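Local coordinates for tryptophan halogenase superfamily (Brevundimonas sp. BAL3, PDB 6FRL), which acts as a flavin-dependent halogenase that prefers bromination over chlorination, at residues A133-G138 / R478-M483; A29-F34 / A178-G183; E240-W245 / R392-I397. All blocks are in the same frame, centred on the assembly; numbering follows the deposited sequence.

The three contacts lie well apart and none touches another. Contact 2 joins the helix that follows the glycine-rich turn of the probable flavin-binding, Rossmann-type core to the helix 169-182. Contact 3 packs the turn after strand 239-241 on the long helix 376-402, and contact 1 fastens helix 473-492 to the loop that leads into helix 137-143. The centre of contact 3 is 34 Å from each of the other two, whose own centres are 44 Å apart; contacts 1 and 3 come closest, with nearest atoms about 14 Å apart. The bound MES, probably from the crystallisation liquor, is about 4 Å from the side chain of Val-31 in contact 2.

Contact 1: A133-G138 / R478-M483; sequences AAYSLG and RSLAEM
Tyr-135 carries almost the whole of this contact, reaching from the turn before helix 137-143 to the flank of helix 473-492, where Leu-480 and Met-483 receive it. Its CB only starts the side chain on its way, because the bond from CA does not aim at the helix. With CG opposite the carbonyl carbon (chi1 -55°), the ring is carried across to it. Two atoms of the helix meet the ring at its edge. CD2 comes first, 4.0 Å from Met-483 CB, near the ring plane. CE2 lies next to the helix backbone, 3.4 Å from Leu-480 O, so a polarised ring C-H faces a carbonyl oxygen, consistent with a weak C-H...O attraction. The leucine branch stands off the ring plane, to one side of the phenol end: CE2 is 3.8 Å from Leu-480 CG, and CZ continues the apolar contact to that branch point. At the tip, OH rests 3.5 Å from Leu-480 CB and 3.7 Å from Leu-480 CD2. The two side chains cross at about a right angle, with CB, CG and CD2 of the leucine gathered round CE2, CZ and OH. The hydroxyl is not left to these carbons: it is hydrogen-bonded to NH1 of Arg-484, the residue just after Met-483, which gives a buried polar atom a partner on the same helix. Ser-136, next in the chain, is the N-cap of helix 137-143, its OG bonded to Ala-139 N. The tyrosine ring is further bounded by Phe-116 and Trp-120 of helix 116-125, and its backbone is hydrogen-bonded to Gly-108. The contact thus brings three helices together around one aromatic ring: 473-492 at its edge, 116-125 beside it, and 137-143 starting directly after it.

Contact 2: A29-F34 / A178-G183; sequences ALVQHF and AYAEAG
Helices 20-33 and 169-182 approach near their C-terminal ends, where Val-31 CA and Ala-180 CA are 6.1 Å apart. The first is probably the opening helix of the Rossmann-type core, after the glycine-rich turn, as in other flavin-dependent halogenases. Val-31 points at the partner helix, its CG2 3.7 Å from Ala-180 O and 4.4 Å from Ala-180 CB. Beside it, Gln-32 meets the phenol of Tyr-179: a bend at chi2 (85°) folds the amide back so that its OE1 lies 3.1 Å from Tyr-179 OH, at the edge of a ring turned 72° from the amide plane. The polar ends are bonded outside the two segments: Gln-32 OE1 accepts from Arg-35 NE, Gln-32 NE2 bonds to Gln-68 O, and Tyr-179 OH to Leu-69 O. A leucine in place of Gln-32 would probably leave Arg-35 NE and Gln-68 O without these amide partners and put a methyl group against the tyrosine hydroxyl. Pro-466 and Ala-467 of the second subunit pack on Phe-34 and His-33. Where helix 169-182 has ended, Val-31 CG1 lies 3.8 Å from Gly-183 CA, and a beta carbon on that glycine would run into the same methyl.

Contact 3: E240-W245 / R392-I397; sequences EDWGRW and RVRDFI
Just past strand 239-241, an outer strand of a three-stranded antiparallel sheet, the chain turns so that Trp-242 and Trp-245 meet Arg-394 on the long helix 376-402. It opens with an Asx turn, in which Gly-243 N donates to Asp-241 OD1 (3.1 Å). The nearly extended start of the Arg-394 side chain (chi2 -158°) carries CB, CG and CD over one face of the Trp-242 indole, and a bend at chi3 (60°) then turns NE and the guanidinium. Arg-394 CD sits 3.8 Å from the centroid of the six-membered ring of Trp-242, a CH-pi contact, and CZ follows at 4.8 Å from that centroid, close enough to the ring normal for a cation-pi pair. The guanidinium is not laid flat on the indole but inclined by 56° to it, so NH1 leads, 3.6 Å from Trp-242 NE1. Glu-240 O approaches the opposite face of this indole. Trp-245 adds a second aromatic neighbour obliquely, its NE1 3.8 Å from Arg-394 NH1. Away from the indoles, NE and NH2 of Arg-394 both donate to Asp-395 OD1 in a side-on salt bridge, each at 3.0 Å and from the same face of the carboxylate. Asp-395 OD2 completes a network through its salt bridge to Arg-392 NH2 and also bonds to Thr-423 OG1 of helix 422-434. The carboxylate thus probably compensates the buried charge of Arg-394 while the indole face adds a weaker cation-pi attraction, and through this one arginine the turn 242-245 packs on the helix.

Contact 1: A133-G138 / R478-M483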
ATOM      1  N   ALA B 133      22.147   3.843  13.551  1.00 32.96           N
ATOM      2  CA  ALA B 133      21.858   2.635  14.348  1.00 35.74           C
ATOM      3  C   ALA B 133      21.708   2.821  15.878  1.00 37.83           C
ATOM      4  O   ALA B 133      21.064   2.006  16.548  1.00 40.52           O
ATOM      5  CB  ALA B 133      22.922   1.578  14.065  1.00 36.44           C
ATOM      6  N   ALA B 134      22.300   3.879  16.434  1.00 36.69           N
ATOM      7  CA  ALA B 134      22.059   4.187  17.833  1.00 38.79           C
ATOM      8  C   ALA B 134      20.614   4.517  18.134  1.00 35.32           C
ATOM      9  O   ALA B 134      20.258   4.583  19.298  1.00 43.08           O
ATOM     10  CB  ALA B 134      22.939   5.323  18.298  1.00 42.12           C
ATOM     11  N   TYR B 135      19.793   4.738  17.116  1.00 31.01           N
ATOM     12  CA  TYR B 135      18.377   5.047  17.319  1.00 29.72           C
ATOM     13  C   TYR B 135      17.426   3.917  16.975  1.00 28.08           C
ATOM     14  O   TYR B 135      16.234   4.157  16.891  1.00 26.19           O
ATOM     15  CB  TYR B 135      17.985   6.295  16.540  1.00 30.43           C
ATOM     16  CG  TYR B 135      18.846   7.473  16.860  1.00 31.55           C
ATOM     17  CD1 TYR B 135      20.015   7.706  16.146  1.00 32.70           C
ATOM     18  CD2 TYR B 135      18.499   8.374  17.869  1.00 35.07           C
ATOM     19  CE1 TYR B 135      20.837   8.777  16.443  1.00 34.44           C
ATOM     20  CE2 TYR B 135      19.321   9.466  18.171  1.00 33.87           C
ATOM     21  CZ  TYR B 135      20.478   9.656  17.439  1.00 33.24           C
ATOM     22  OH  TYR B 135      21.281  10.726  17.705  1.00 37.06           O
ATOM     23  N   SER B 136      17.955   2.700  16.792  1.00 29.16           N
ATOM     24  CA  SER B 136      17.165   1.465  16.619  1.00 27.95           C
ATOM     25  C   SER B 136      17.422   0.501  17.762  1.00 26.78           C
ATOM     26  O   SER B 136      18.549   0.013  17.929  1.00 25.36           O
ATOM     27  CB  SER B 136      17.563   0.742  15.324  1.00 30.08           C
ATOM     28  OG  SER B 136      16.975  -0.561  15.255  1.00 31.24           O
ATOM     29  N   LEU B 137      16.379   0.196  18.520  1.00 26.45           N
ATOM     30  CA  LEU B 137      16.470  -0.745  19.627  1.00 27.25           C
ATOM     31  C   LEU B 137      16.848  -2.121  19.117  1.00 29.07           C
ATOM     32  O   LEU B 137      17.694  -2.803  19.707  1.00 29.62           O
ATOM     33  CB  LEU B 137      15.162  -0.785  20.403  1.00 27.96           C
ATOM     34  CG  LEU B 137      14.974  -1.831  21.491  1.00 30.57           C
ATOM     35  CD1 LEU B 137      16.104  -1.750  22.504  1.00 32.26           C
ATOM     36  CD2 LEU B 137      13.622  -1.642  22.171  1.00 29.47           C
ATOM     37  N   GLY B 138      16.253  -2.515  17.995  1.00 30.84           N
ATOM     38  CA  GLY B 138      16.543  -3.821  17.397  1.00 30.78           C
ATOM     39  C   GLY B 138      18.025  -3.998  17.154  1.00 30.76           C
ATOM     40  O   GLY B 138      18.637  -5.003  17.595  1.00 34.75           O
ATOM     41  N   ARG B 478      19.773  17.632  22.088  1.00 59.37           N
ATOM     42  CA  ARG B 478      19.410  17.043  23.380  1.00 64.18           C
ATOM     43  C   ARG B 478      18.242  16.080  23.294  1.00 56.90           C
ATOM     44  O   ARG B 478      18.225  15.114  24.029  1.00 60.76           O
ATOM     45  CB  ARG B 478      19.176  18.136  24.461  1.00 69.88           C
ATOM     46  CG  ARG B 478      20.497  18.722  24.975  1.00 76.22           C
ATOM     47  CD  ARG B 478      20.367  19.491  26.281  1.00 85.21           C
ATOM     48  NE  ARG B 478      19.530  20.696  26.164  1.00 93.07           N
ATOM     49  CZ  ARG B 478      19.929  21.898  25.723  1.00 85.47           C
ATOM     50  NH1 ARG B 478      21.176  22.104  25.283  1.00 81.87           N
ATOM     51  NH2 ARG B 478      19.056  22.909  25.671  1.00 83.41           N
ATOM     52  N   SER B 479      17.272  16.330  22.424  1.00 51.26           N
ATOM     53  CA  SER B 479      16.211  15.325  22.133  1.00 48.78           C
ATOM     54  C   SER B 479      16.814  14.013  21.592  1.00 43.77           C
ATOM     55  O   SER B 479      16.411  12.921  21.979  1.00 37.93           O
ATOM     56  CB  SER B 479      15.159  15.838  21.139  1.00 46.12           C
ATOM     57  OG  SER B 479      15.353  17.200  20.844  1.00 51.00           O
ATOM     58  N   LEU B 480      17.788  14.143  20.709  1.00 41.67           N
ATOM     59  CA  LEU B 480      18.478  12.991  20.153  1.00 41.31           C
ATOM     60  C   LEU B 480      19.354  12.252  21.182  1.00 43.10           C
ATOM     61  O   LEU B 480      19.421  11.040  21.145  1.00 39.81           O
ATOM     62  CB  LEU B 480      19.296  13.394  18.912  1.00 38.68           C
ATOM     63  CG  LEU B 480      18.537  13.143  17.583  1.00 39.09           C
ATOM     64  CD1 LEU B 480      17.184  13.854  17.489  1.00 38.08           C
ATOM     65  CD2 LEU B 480      19.355  13.534  16.381  1.00 39.47           C
ATOM     66  N   ALA B 481      20.022  12.976  22.078  1.00 47.40           N
ATOM     67  CA  ALA B 481      20.842  12.332  23.120  1.00 45.02           C
ATOM     68  C   ALA B 481      19.976  11.573  24.128  1.00 39.06           C
ATOM     69  O   ALA B 481      20.371  10.514  24.592  1.00 36.03           O
ATOM     70  CB  ALA B 481      21.777  13.338  23.815  1.00 44.81           C
ATOM     71  N   GLU B 482      18.799  12.105  24.437  1.00 38.42           N
ATOM     72  CA  GLU B 482      17.801  11.390  25.261  1.00 46.16           C
ATOM     73  C   GLU B 482      17.317  10.055  24.644  1.00 47.66           C
ATOM     74  O   GLU B 482      17.233   9.042  25.340  1.00 52.82           O
ATOM     75  CB  GLU B 482      16.622  12.338  25.546  1.00 49.93           C
ATOM     76  CG  GLU B 482      15.441  11.810  26.357  1.00 55.32           C
ATOM     77  CD  GLU B 482      14.410  12.922  26.674  1.00 63.26           C
ATOM     78  OE1 GLU B 482      14.740  14.127  26.525  1.00 65.81           O
ATOM     79  OE2 GLU B 482      13.251  12.613  27.072  1.00 67.76           O
ATOM     80  N   MET B 483      16.990  10.066  23.344  1.00 48.29           N
ATOM     81  CA  MET B 483      16.614   8.856  22.600  1.00 42.41           C
ATOM     82  C   MET B 483      17.755   7.851  22.652  1.00 40.58           C
ATOM     83  O   MET B 483      17.559   6.710  23.019  1.00 44.85           O
ATOM     84  CB  MET B 483      16.317   9.178  21.140  1.00 43.39           C
ATOM     85  CG  MET B 483      14.931   9.749  20.906  1.00 47.56           C
ATOM     86  SD  MET B 483      14.465   9.906  19.160  1.00 47.83           S
ATOM     87  CE  MET B 483      15.053  11.541  18.781  1.00 51.15           C
TER

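Contact 2: A29-F34 / A178-G183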
ATOM      1  N   ALA B  29      -0.532 -25.317   5.723  1.00 24.80           N
ATOM      2  CA  ALA B  29      -1.338 -24.096   5.542  1.00 25.37           C
ATOM      3  C   ALA B  29      -2.708 -24.424   4.944  1.00 25.72           C
ATOM      4  O   ALA B  29      -3.711 -23.949   5.452  1.00 25.21           O
ATOM      5  CB  ALA B  29      -0.609 -23.089   4.662  1.00 24.91           C
ATOM      6  N   LEU B  30      -2.739 -25.267   3.898  1.00 26.52           N
ATOM      7  CA  LEU B  30      -4.004 -25.676   3.282  1.00 27.43           C
ATOM      8  C   LEU B  30      -4.843 -26.611   4.192  1.00 27.95           C
ATOM      9  O   LEU B  30      -6.083 -26.517   4.207  1.00 26.01           O
ATOM     10  CB  LEU B  30      -3.755 -26.312   1.904  1.00 27.06           C
ATOM     11  CG  LEU B  30      -3.123 -25.402   0.851  1.00 27.25           C
ATOM     12  CD1 LEU B  30      -2.978 -26.115  -0.486  1.00 26.74           C
ATOM     13  CD2 LEU B  30      -3.932 -24.107   0.692  1.00 28.29           C
ATOM     14  N   VAL B  31      -4.184 -27.487   4.953  1.00 27.01           N
ATOM     15  CA  VAL B  31      -4.890 -28.305   5.954  1.00 28.68           C
ATOM     16  C   VAL B  31      -5.652 -27.420   6.945  1.00 28.97           C
ATOM     17  O   VAL B  31      -6.847 -27.608   7.130  1.00 31.68           O
ATOM     18  CB  VAL B  31      -3.930 -29.331   6.643  1.00 31.21           C
ATOM     19  CG1 VAL B  31      -4.431 -29.803   8.000  1.00 32.43           C
ATOM     20  CG2 VAL B  31      -3.725 -30.550   5.734  1.00 30.58           C
ATOM     21  N   GLN B  32      -4.989 -26.423   7.534  1.00 27.94           N
ATOM     22  CA  GLN B  32      -5.667 -25.522   8.499  1.00 27.38           C
ATOM     23  C   GLN B  32      -6.804 -24.704   7.857  1.00 27.77           C
ATOM     24  O   GLN B  32      -7.850 -24.522   8.438  1.00 25.46           O
ATOM     25  CB  GLN B  32      -4.678 -24.528   9.132  1.00 25.13           C
ATOM     26  CG  GLN B  32      -5.316 -23.480  10.064  1.00 22.56           C
ATOM     27  CD  GLN B  32      -5.497 -23.979  11.461  1.00 23.27           C
ATOM     28  OE1 GLN B  32      -5.965 -25.107  11.685  1.00 23.06           O
ATOM     29  NE2 GLN B  32      -5.113 -23.154  12.437  1.00 22.24           N
ATOM     30  N   HIS B  33      -6.538 -24.173   6.674  1.00 28.32           N
ATOM     31  CA  HIS B  33      -7.457 -23.261   6.021  1.00 29.64           C
ATOM     32  C   HIS B  33      -8.734 -23.967   5.530  1.00 29.73           C
ATOM     33  O   HIS B  33      -9.782 -23.388   5.538  1.00 29.97           O
ATOM     34  CB  HIS B  33      -6.726 -22.610   4.867  1.00 30.43           C
ATOM     35  CG  HIS B  33      -7.455 -21.479   4.242  1.00 31.12           C
ATOM     36  ND1 HIS B  33      -7.765 -21.435   2.890  1.00 32.67           N
ATOM     37  CD2 HIS B  33      -7.881 -20.314   4.769  1.00 30.32           C
ATOM     38  CE1 HIS B  33      -8.360 -20.287   2.623  1.00 33.72           C
ATOM     39  NE2 HIS B  33      -8.449 -19.594   3.748  1.00 33.65           N
ATOM     40  N   PHE B  34      -8.606 -25.219   5.098  1.00 31.71           N
ATOM     41  CA  PHE B  34      -9.710 -26.039   4.624  1.00 31.50           C
ATOM     42  C   PHE B  34      -9.953 -27.239   5.577  1.00 31.58           C
ATOM     43  O   PHE B  34     -10.330 -28.331   5.102  1.00 32.21           O
ATOM     44  CB  PHE B  34      -9.364 -26.601   3.221  1.00 31.94           C
ATOM     45  CG  PHE B  34      -9.315 -25.581   2.119  1.00 29.50           C
ATOM     46  CD1 PHE B  34     -10.485 -25.027   1.623  1.00 29.30           C
ATOM     47  CD2 PHE B  34      -8.111 -25.227   1.516  1.00 30.35           C
ATOM     48  CE1 PHE B  34     -10.454 -24.112   0.564  1.00 29.15           C
ATOM     49  CE2 PHE B  34      -8.075 -24.290   0.474  1.00 29.87           C
ATOM     50  CZ  PHE B  34      -9.243 -23.719   0.009  1.00 28.47           C
ATOM     51  N   ALA B 178       4.096 -33.564  10.395  1.00 28.85           N
ATOM     52  CA  ALA B 178       3.310 -34.169  11.468  1.00 28.53           C
ATOM     53  C   ALA B 178       2.029 -33.360  11.708  1.00 29.57           C
ATOM     54  O   ALA B 178       0.965 -33.957  11.916  1.00 30.93           O
ATOM     55  CB  ALA B 178       4.132 -34.291  12.736  1.00 28.48           C
ATOM     56  N   TYR B 179       2.110 -32.027  11.633  1.00 28.05           N
ATOM     57  CA  TYR B 179       0.912 -31.171  11.702  1.00 26.44           C
ATOM     58  C   TYR B 179      -0.071 -31.435  10.573  1.00 25.47           C
ATOM     59  O   TYR B 179      -1.277 -31.482  10.801  1.00 26.78           O
ATOM     60  CB  TYR B 179       1.297 -29.676  11.687  1.00 26.92           C
ATOM     61  CG  TYR B 179       0.149 -28.691  11.769  1.00 24.94           C
ATOM     62  CD1 TYR B 179      -0.546 -28.289  10.629  1.00 24.88           C
ATOM     63  CD2 TYR B 179      -0.209 -28.138  12.989  1.00 24.87           C
ATOM     64  CE1 TYR B 179      -1.596 -27.375  10.706  1.00 25.25           C
ATOM     65  CE2 TYR B 179      -1.262 -27.229  13.091  1.00 25.98           C
ATOM     66  CZ  TYR B 179      -1.951 -26.838  11.941  1.00 25.33           C
ATOM     67  OH  TYR B 179      -2.964 -25.919  12.034  1.00 21.44           O
ATOM     68  N   ALA B 180       0.433 -31.571   9.359  1.00 23.85           N
ATOM     69  CA  ALA B 180      -0.429 -31.722   8.204  1.00 25.72           C
ATOM     70  C   ALA B 180      -1.146 -33.090   8.203  1.00 28.78           C
ATOM     71  O   ALA B 180      -2.378 -33.155   7.940  1.00 28.87           O
ATOM     72  CB  ALA B 180       0.355 -31.504   6.922  1.00 25.16           C
ATOM     73  N   GLU B 181      -0.393 -34.146   8.531  1.00 28.66           N
ATOM     74  CA  GLU B 181      -0.904 -35.520   8.612  1.00 30.28           C
ATOM     75  C   GLU B 181      -1.981 -35.689   9.674  1.00 31.96           C
ATOM     76  O   GLU B 181      -2.935 -36.419   9.471  1.00 34.18           O
ATOM     77  CB  GLU B 181       0.249 -36.509   8.874  1.00 33.62           C
ATOM     78  CG  GLU B 181       0.995 -36.917   7.610  1.00 36.07           C
ATOM     79  CD  GLU B 181       2.191 -37.795   7.897  1.00 38.79           C
ATOM     80  OE1 GLU B 181       2.502 -38.007   9.096  1.00 44.64           O
ATOM     81  OE2 GLU B 181       2.861 -38.218   6.927  1.00 37.38           O
ATOM     82  N   ALA B 182      -1.852 -35.003  10.806  1.00 32.16           N
ATOM     83  CA  ALA B 182      -2.887 -35.082  11.842  1.00 30.90           C
ATOM     84  C   ALA B 182      -4.201 -34.449  11.414  1.00 30.08           C
ATOM     85  O   ALA B 182      -5.239 -34.753  11.990  1.00 32.29           O
ATOM     86  CB  ALA B 182      -2.404 -34.450  13.141  1.00 30.72           C
ATOM     87  N   GLY B 183      -4.156 -33.525  10.458  1.00 28.45           N
ATOM     88  CA  GLY B 183      -5.380 -32.922   9.903  1.00 28.58           C
ATOM     89  C   GLY B 183      -5.937 -33.622   8.654  1.00 27.60           C
ATOM     90  O   GLY B 183      -6.916 -33.142   8.057  1.00 26.51           O
TER

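Contact 3: E240-W245 / R392-I397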
ATOM      1  N   GLU B 240      12.835 -16.521 -16.863  1.00 37.57           N
ATOM      2  CA  GLU B 240      13.500 -15.223 -17.059  1.00 38.61           C
ATOM      3  C   GLU B 240      14.794 -15.226 -16.275  1.00 34.97           C
ATOM      4  O   GLU B 240      14.766 -15.137 -15.029  1.00 33.89           O
ATOM      5  CB  GLU B 240      12.672 -13.998 -16.586  1.00 41.83           C
ATOM      6  CG  GLU B 240      11.189 -13.977 -16.911  1.00 45.94           C
ATOM      7  CD  GLU B 240      10.889 -13.764 -18.358  1.00 46.30           C
ATOM      8  OE1 GLU B 240      10.322 -14.677 -18.975  1.00 43.32           O
ATOM      9  OE2 GLU B 240      11.208 -12.663 -18.852  1.00 53.86           O
ATOM     10  N   ASP B 241      15.918 -15.296 -16.985  1.00 37.33           N
ATOM     11  CA  ASP B 241      17.233 -15.328 -16.341  1.00 38.93           C
ATOM     12  C   ASP B 241      17.638 -13.928 -15.908  1.00 35.68           C
ATOM     13  O   ASP B 241      17.412 -12.975 -16.643  1.00 35.90           O
ATOM     14  CB  ASP B 241      18.310 -15.901 -17.262  1.00 40.47           C
ATOM     15  CG  ASP B 241      19.393 -16.615 -16.482  1.00 47.43           C
ATOM     16  OD1 ASP B 241      20.376 -15.941 -16.081  1.00 55.05           O
ATOM     17  OD2 ASP B 241      19.236 -17.838 -16.214  1.00 50.03           O
ATOM     18  N   TRP B 242      18.211 -13.826 -14.709  1.00 32.93           N
ATOM     19  CA  TRP B 242      18.620 -12.548 -14.122  1.00 34.69           C
ATOM     20  C   TRP B 242      20.133 -12.466 -13.786  1.00 39.46           C
ATOM     21  O   TRP B 242      20.555 -11.510 -13.097  1.00 36.94           O
ATOM     22  CB  TRP B 242      17.762 -12.247 -12.870  1.00 31.46           C
ATOM     23  CG  TRP B 242      16.327 -11.780 -13.145  1.00 28.99           C
ATOM     24  CD1 TRP B 242      15.812 -11.301 -14.315  1.00 29.17           C
ATOM     25  CD2 TRP B 242      15.269 -11.734 -12.203  1.00 28.74           C
ATOM     26  NE1 TRP B 242      14.483 -10.962 -14.164  1.00 28.46           N
ATOM     27  CE2 TRP B 242      14.123 -11.228 -12.877  1.00 29.64           C
ATOM     28  CE3 TRP B 242      15.162 -12.084 -10.860  1.00 27.49           C
ATOM     29  CZ2 TRP B 242      12.897 -11.048 -12.239  1.00 30.82           C
ATOM     30  CZ3 TRP B 242      13.929 -11.909 -10.225  1.00 29.37           C
ATOM     31  CH2 TRP B 242      12.819 -11.388 -10.914  1.00 30.12           C
ATOM     32  N   GLY B 243      20.943 -13.425 -14.300  1.00 43.05           N
ATOM     33  CA  GLY B 243      22.409 -13.427 -14.114  1.00 44.08           C
ATOM     34  C   GLY B 243      23.064 -12.149 -14.623  1.00 47.60           C
ATOM     35  O   GLY B 243      24.070 -11.721 -14.106  1.00 47.92           O
ATOM     36  N   ARG B 244      22.458 -11.529 -15.623  1.00 52.72           N
ATOM     37  CA  ARG B 244      22.893 -10.237 -16.133  1.00 55.38           C
ATOM     38  C   ARG B 244      22.898  -9.131 -15.056  1.00 57.93           C
ATOM     39  O   ARG B 244      23.818  -8.312 -15.042  1.00 62.35           O
ATOM     40  CB  ARG B 244      22.040  -9.837 -17.350  1.00 55.69           C
ATOM     41  CG  ARG B 244      20.647  -9.340 -17.004  1.00 53.13           C
ATOM     42  CD  ARG B 244      19.600  -9.452 -18.068  1.00 54.24           C
ATOM     43  NE  ARG B 244      19.065  -8.138 -18.427  1.00 57.96           N
ATOM     44  CZ  ARG B 244      17.860  -7.902 -18.958  1.00 67.89           C
ATOM     45  NH1 ARG B 244      16.987  -8.895 -19.214  1.00 76.02           N
ATOM     46  NH2 ARG B 244      17.517  -6.640 -19.248  1.00 63.66           N
ATOM     47  N   TRP B 245      21.900  -9.121 -14.162  1.00 50.99           N
ATOM     48  CA  TRP B 245      21.843  -8.134 -13.077  1.00 46.83           C
ATOM     49  C   TRP B 245      22.666  -8.521 -11.840  1.00 47.39           C
ATOM     50  O   TRP B 245      23.080  -7.648 -11.103  1.00 45.14           O
ATOM     51  CB  TRP B 245      20.414  -7.908 -12.593  1.00 45.51           C
ATOM     52  CG  TRP B 245      19.413  -7.489 -13.602  1.00 42.98           C
ATOM     53  CD1 TRP B 245      18.269  -8.155 -13.928  1.00 41.81           C
ATOM     54  CD2 TRP B 245      19.432  -6.312 -14.397  1.00 39.85           C
ATOM     55  NE1 TRP B 245      17.579  -7.466 -14.892  1.00 42.53           N
ATOM     56  CE2 TRP B 245      18.264  -6.323 -15.191  1.00 40.80           C
ATOM     57  CE3 TRP B 245      20.318  -5.253 -14.524  1.00 39.72           C
ATOM     58  CZ2 TRP B 245      17.955  -5.300 -16.091  1.00 41.14           C
ATOM     59  CZ3 TRP B 245      20.017  -4.239 -15.419  1.00 40.14           C
ATOM     60  CH2 TRP B 245      18.841  -4.264 -16.187  1.00 39.87           C
ATOM     61  N   ARG B 392      10.817  -6.759  -7.019  1.00 29.24           N
ATOM     62  CA  ARG B 392      11.063  -5.895  -5.859  1.00 28.50           C
ATOM     63  C   ARG B 392      12.118  -6.474  -4.899  1.00 26.27           C
ATOM     64  O   ARG B 392      12.919  -5.732  -4.352  1.00 28.48           O
ATOM     65  CB  ARG B 392       9.758  -5.539  -5.146  1.00 28.36           C
ATOM     66  CG  ARG B 392       8.697  -4.868  -6.009  1.00 30.07           C
ATOM     67  CD  ARG B 392       9.034  -3.450  -6.364  1.00 32.17           C
ATOM     68  NE  ARG B 392      10.098  -3.361  -7.365  1.00 34.03           N
ATOM     69  CZ  ARG B 392       9.944  -3.579  -8.669  1.00 34.79           C
ATOM     70  NH1 ARG B 392       8.753  -3.903  -9.181  1.00 33.68           N
ATOM     71  NH2 ARG B 392      11.008  -3.477  -9.470  1.00 34.88           N
ATOM     72  N   VAL B 393      12.195  -7.794  -4.769  1.00 26.65           N
ATOM     73  CA  VAL B 393      13.262  -8.423  -3.947  1.00 27.59           C
ATOM     74  C   VAL B 393      14.614  -8.409  -4.671  1.00 28.44           C
ATOM     75  O   VAL B 393      15.667  -8.138  -4.058  1.00 32.07           O
ATOM     76  CB  VAL B 393      12.894  -9.867  -3.529  1.00 26.58           C
ATOM     77  CG1 VAL B 393      14.042 -10.564  -2.787  1.00 25.89           C
ATOM     78  CG2 VAL B 393      11.629  -9.862  -2.665  1.00 25.55           C
ATOM     79  N   ARG B 394      14.592  -8.742  -5.950  1.00 28.57           N
ATOM     80  CA  ARG B 394      15.790  -8.583  -6.794  1.00 31.05           C
ATOM     81  C   ARG B 394      16.483  -7.205  -6.642  1.00 30.13           C
ATOM     82  O   ARG B 394      17.681  -7.130  -6.346  1.00 30.98           O
ATOM     83  CB  ARG B 394      15.415  -8.829  -8.254  1.00 31.20           C
ATOM     84  CG  ARG B 394      16.544  -8.717  -9.269  1.00 32.19           C
ATOM     85  CD  ARG B 394      15.960  -8.452 -10.634  1.00 33.45           C
ATOM     86  NE  ARG B 394      15.185  -7.207 -10.679  1.00 34.40           N
ATOM     87  CZ  ARG B 394      14.434  -6.824 -11.712  1.00 34.69           C
ATOM     88  NH1 ARG B 394      14.357  -7.589 -12.796  1.00 33.04           N
ATOM     89  NH2 ARG B 394      13.756  -5.672 -11.655  1.00 34.75           N
ATOM     90  N   ASP B 395      15.710  -6.138  -6.835  1.00 31.36           N
ATOM     91  CA  ASP B 395      16.207  -4.761  -6.718  1.00 32.15           C
ATOM     92  C   ASP B 395      16.809  -4.457  -5.352  1.00 32.94           C
ATOM     93  O   ASP B 395      17.857  -3.832  -5.280  1.00 35.96           O
ATOM     94  CB  ASP B 395      15.093  -3.749  -7.028  1.00 31.65           C
ATOM     95  CG  ASP B 395      14.708  -3.737  -8.497  1.00 32.65           C
ATOM     96  OD1 ASP B 395      15.255  -4.545  -9.286  1.00 34.63           O
ATOM     97  OD2 ASP B 395      13.842  -2.924  -8.855  1.00 31.33           O
ATOM     98  N   PHE B 396      16.164  -4.886  -4.270  1.00 30.38           N
ATOM     99  CA  PHE B 396      16.777  -4.726  -2.951  1.00 29.74           C
ATOM    100  C   PHE B 396      18.118  -5.442  -2.871  1.00 28.74           C
ATOM    101  O   PHE B 396      19.079  -4.868  -2.352  1.00 26.31           O
ATOM    102  CB  PHE B 396      15.821  -5.204  -1.839  1.00 30.80           C
ATOM    103  CG  PHE B 396      16.264  -4.859  -0.442  1.00 29.96           C
ATOM    104  CD1 PHE B 396      16.470  -3.532  -0.076  1.00 30.65           C
ATOM    105  CD2 PHE B 396      16.409  -5.849   0.529  1.00 30.16           C
ATOM    106  CE1 PHE B 396      16.861  -3.204   1.236  1.00 28.28           C
ATOM    107  CE2 PHE B 396      16.795  -5.527   1.826  1.00 30.07           C
ATOM    108  CZ  PHE B 396      17.026  -4.192   2.175  1.00 27.73           C
ATOM    109  N   ILE B 397      18.190  -6.683  -3.391  1.00 28.95           N
ATOM    110  CA  ILE B 397      19.461  -7.445  -3.390  1.00 28.61           C
ATOM    111  C   ILE B 397      20.551  -6.729  -4.229  1.00 29.04           C
ATOM    112  O   ILE B 397      21.667  -6.535  -3.774  1.00 25.81           O
ATOM    113  CB  ILE B 397      19.257  -8.917  -3.849  1.00 25.53           C
ATOM    114  CG1 ILE B 397      18.466  -9.664  -2.762  1.00 25.36           C
ATOM    115  CG2 ILE B 397      20.601  -9.604  -4.091  1.00 22.31           C
ATOM    116  CD1 ILE B 397      17.845 -10.968  -3.194  1.00 24.51           C
TER